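Local atomic coordinates of uncharacterized ParM protein (Staphylococcus aureus, PDB entry 3JS6), a protein that probably polymerises into dynamic actin-like filaments that segregate copies of a staphylococcal plasmid. Residues A[7-11]-A[99-104]. Residues are numbered along the deposited sequence; the frame is centred on the assembly and turned at random.
Sequences MALDF and SIGLLA
Met7, present as selenomethionine, reaches from strand 7-11 across to helix 99-104 and presses its methyl into the helix surface. Because the chain is fully extended beyond CG (chi2 -176°, with the next torsion also near trans), CE arrives between Ile100 and Ala104, one turn apart. Met7 CE lies 3.3 Å from Ile100 O and 3.5 Å from Ala104 N, the two ends of a backbone hydrogen bond within the helix. An unbranched thioether suits this span, and the short side chain of Ala104 lets CE come close to the helix backbone. Ile100 crosses the selenomethionine at about a right angle, with Ile100 CG2 3.9 Å from both SE and CE of Met7. Leu103 comes the opposite way, sliding past Met7 until its CD1 is 3.7 Å from Met7 CB.

The strand belongs to the mixed sheet of the N-terminal actin-like domain, and helix 90-104 packs against one face of that sheet; Ala8 and Asp10 turn to the other face, where helix 325-342 lies. The axes of the two segments run roughly antiparallel but inclined, at 144°, so the next inward residue, Leu9, faces an earlier part of the helix. Its branched end divides the work: CD1 meets Ile100 CG1, while Leu9 CD2 touches Leu103 CD1 at 3.8 Å and also reaches Ser99 CB.

Farther along, the ring of Phe11 reaches the helix with its outer atoms, bringing CE2 3.5 Å from Ser99 OG, which approaches it obliquely. Serine can be buried here because its hydroxyl, set beside its own backbone N (chi1 -66°), hydrogen-bonds to Leu95 O one turn back. Phe92 packs edge-to-face with the same phenyl ring.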
loop_
_atom_site.group_PDB
_atom_site.type_symbol
_atom_site.label_atom_id
_atom_site.label_comp_id
_atom_site.label_asym_id
_atom_site.label_seq_id
_atom_site.Cartn_x
_atom_site.Cartn_y
_atom_site.Cartn_z
HETATM N N MSE A 7 -0.313 -6.960 12.809
HETATM C CA MSE A 7 0.337 -5.891 12.046
HETATM C C MSE A 7 -0.040 -6.090 10.588
HETATM O O MSE A 7 0.161 -7.182 10.049
HETATM C CB MSE A 7 1.855 -5.961 12.116
HETATM C CG MSE A 7 2.510 -5.546 13.434
HETATM SE SE MSE A 7 4.486 -5.615 13.214
HETATM C CE MSE A 7 5.019 -4.793 14.854
ATOM N N ALA A 8 -0.572 -5.040 9.953
ATOM C CA ALA A 8 -0.936 -5.101 8.551
ATOM C C ALA A 8 -0.001 -4.102 7.875
ATOM O O ALA A 8 0.107 -2.958 8.307
ATOM C CB ALA A 8 -2.366 -4.702 8.346
ATOM N N LEU A 9 0.676 -4.558 6.829
ATOM C CA LEU A 9 1.661 -3.737 6.116
ATOM C C LEU A 9 1.462 -3.819 4.626
ATOM O O LEU A 9 1.110 -4.870 4.104
ATOM C CB LEU A 9 3.070 -4.217 6.442
ATOM C CG LEU A 9 3.602 -3.823 7.822
ATOM C CD1 LEU A 9 4.880 -4.632 8.164
ATOM C CD2 LEU A 9 3.899 -2.302 7.814
ATOM N N ASP A 10 1.711 -2.708 3.943
ATOM C CA ASP A 10 1.544 -2.656 2.489
ATOM C C ASP A 10 2.747 -1.905 1.945
ATOM O O ASP A 10 2.807 -0.673 2.065
ATOM C CB ASP A 10 0.266 -1.881 2.183
ATOM C CG ASP A 10 -0.022 -1.763 0.677
ATOM O OD1 ASP A 10 0.748 -2.298 -0.152
ATOM O OD2 ASP A 10 -1.049 -1.141 0.334
ATOM N N PHE A 11 3.707 -2.631 1.383
ATOM C CA PHE A 11 4.911 -2.011 0.841
ATOM C C PHE A 11 4.686 -1.713 -0.637
ATOM O O PHE A 11 5.134 -2.445 -1.507
ATOM C CB PHE A 11 6.112 -2.936 1.023
ATOM C CG PHE A 11 6.420 -3.237 2.464
ATOM C CD1 PHE A 11 5.905 -4.377 3.083
ATOM C CD2 PHE A 11 7.190 -2.353 3.213
ATOM C CE1 PHE A 11 6.157 -4.632 4.442
ATOM C CE2 PHE A 11 7.449 -2.598 4.579
ATOM C CZ PHE A 11 6.926 -3.741 5.187
ATOM N N SER A 99 9.485 -0.279 9.407
ATOM C CA SER A 99 8.027 -0.308 9.303
ATOM C C SER A 99 7.491 -1.196 10.430
ATOM O O SER A 99 6.533 -0.857 11.128
ATOM C CB SER A 99 7.613 -0.865 7.934
ATOM O OG SER A 99 8.016 0.020 6.898
ATOM N N ILE A 100 8.123 -2.338 10.619
ATOM C CA ILE A 100 7.703 -3.214 11.701
ATOM C C ILE A 100 7.944 -2.472 13.016
ATOM O O ILE A 100 7.094 -2.466 13.911
ATOM C CB ILE A 100 8.487 -4.543 11.660
ATOM C CG1 ILE A 100 7.930 -5.405 10.511
ATOM C CG2 ILE A 100 8.407 -5.238 13.025
ATOM C CD1 ILE A 100 8.689 -6.700 10.249
ATOM N N GLY A 101 9.094 -1.811 13.124
ATOM C CA GLY A 101 9.405 -1.076 14.337
ATOM C C GLY A 101 8.410 0.026 14.679
ATOM O O GLY A 101 8.065 0.216 15.854
ATOM N N LEU A 102 7.943 0.758 13.668
ATOM C CA LEU A 102 6.981 1.845 13.891
ATOM C C LEU A 102 5.684 1.286 14.460
ATOM O O LEU A 102 5.061 1.901 15.320
ATOM C CB LEU A 102 6.640 2.588 12.592
ATOM C CG LEU A 102 7.315 3.911 12.227
ATOM C CD1 LEU A 102 6.561 4.494 11.010
ATOM C CD2 LEU A 102 7.293 4.910 13.412
ATOM N N LEU A 103 5.256 0.140 13.948
ATOM C CA LEU A 103 4.042 -0.461 14.464
ATOM C C LEU A 103 4.286 -0.981 15.889
ATOM O O LEU A 103 3.425 -0.807 16.763
ATOM C CB LEU A 103 3.541 -1.578 13.550
ATOM C CG LEU A 103 3.106 -1.152 12.124
ATOM C CD1 LEU A 103 2.491 -2.353 11.389
ATOM C CD2 LEU A 103 2.082 -0.003 12.177
ATOM N N ALA A 104 5.466 -1.558 16.133
ATOM C CA ALA A 104 5.797 -2.081 17.463
ATOM C C ALA A 104 5.792 -0.974 18.508
ATOM O O ALA A 104 5.375 -1.183 19.652
ATOM C CB ALA A 104 7.187 -2.799 17.450
#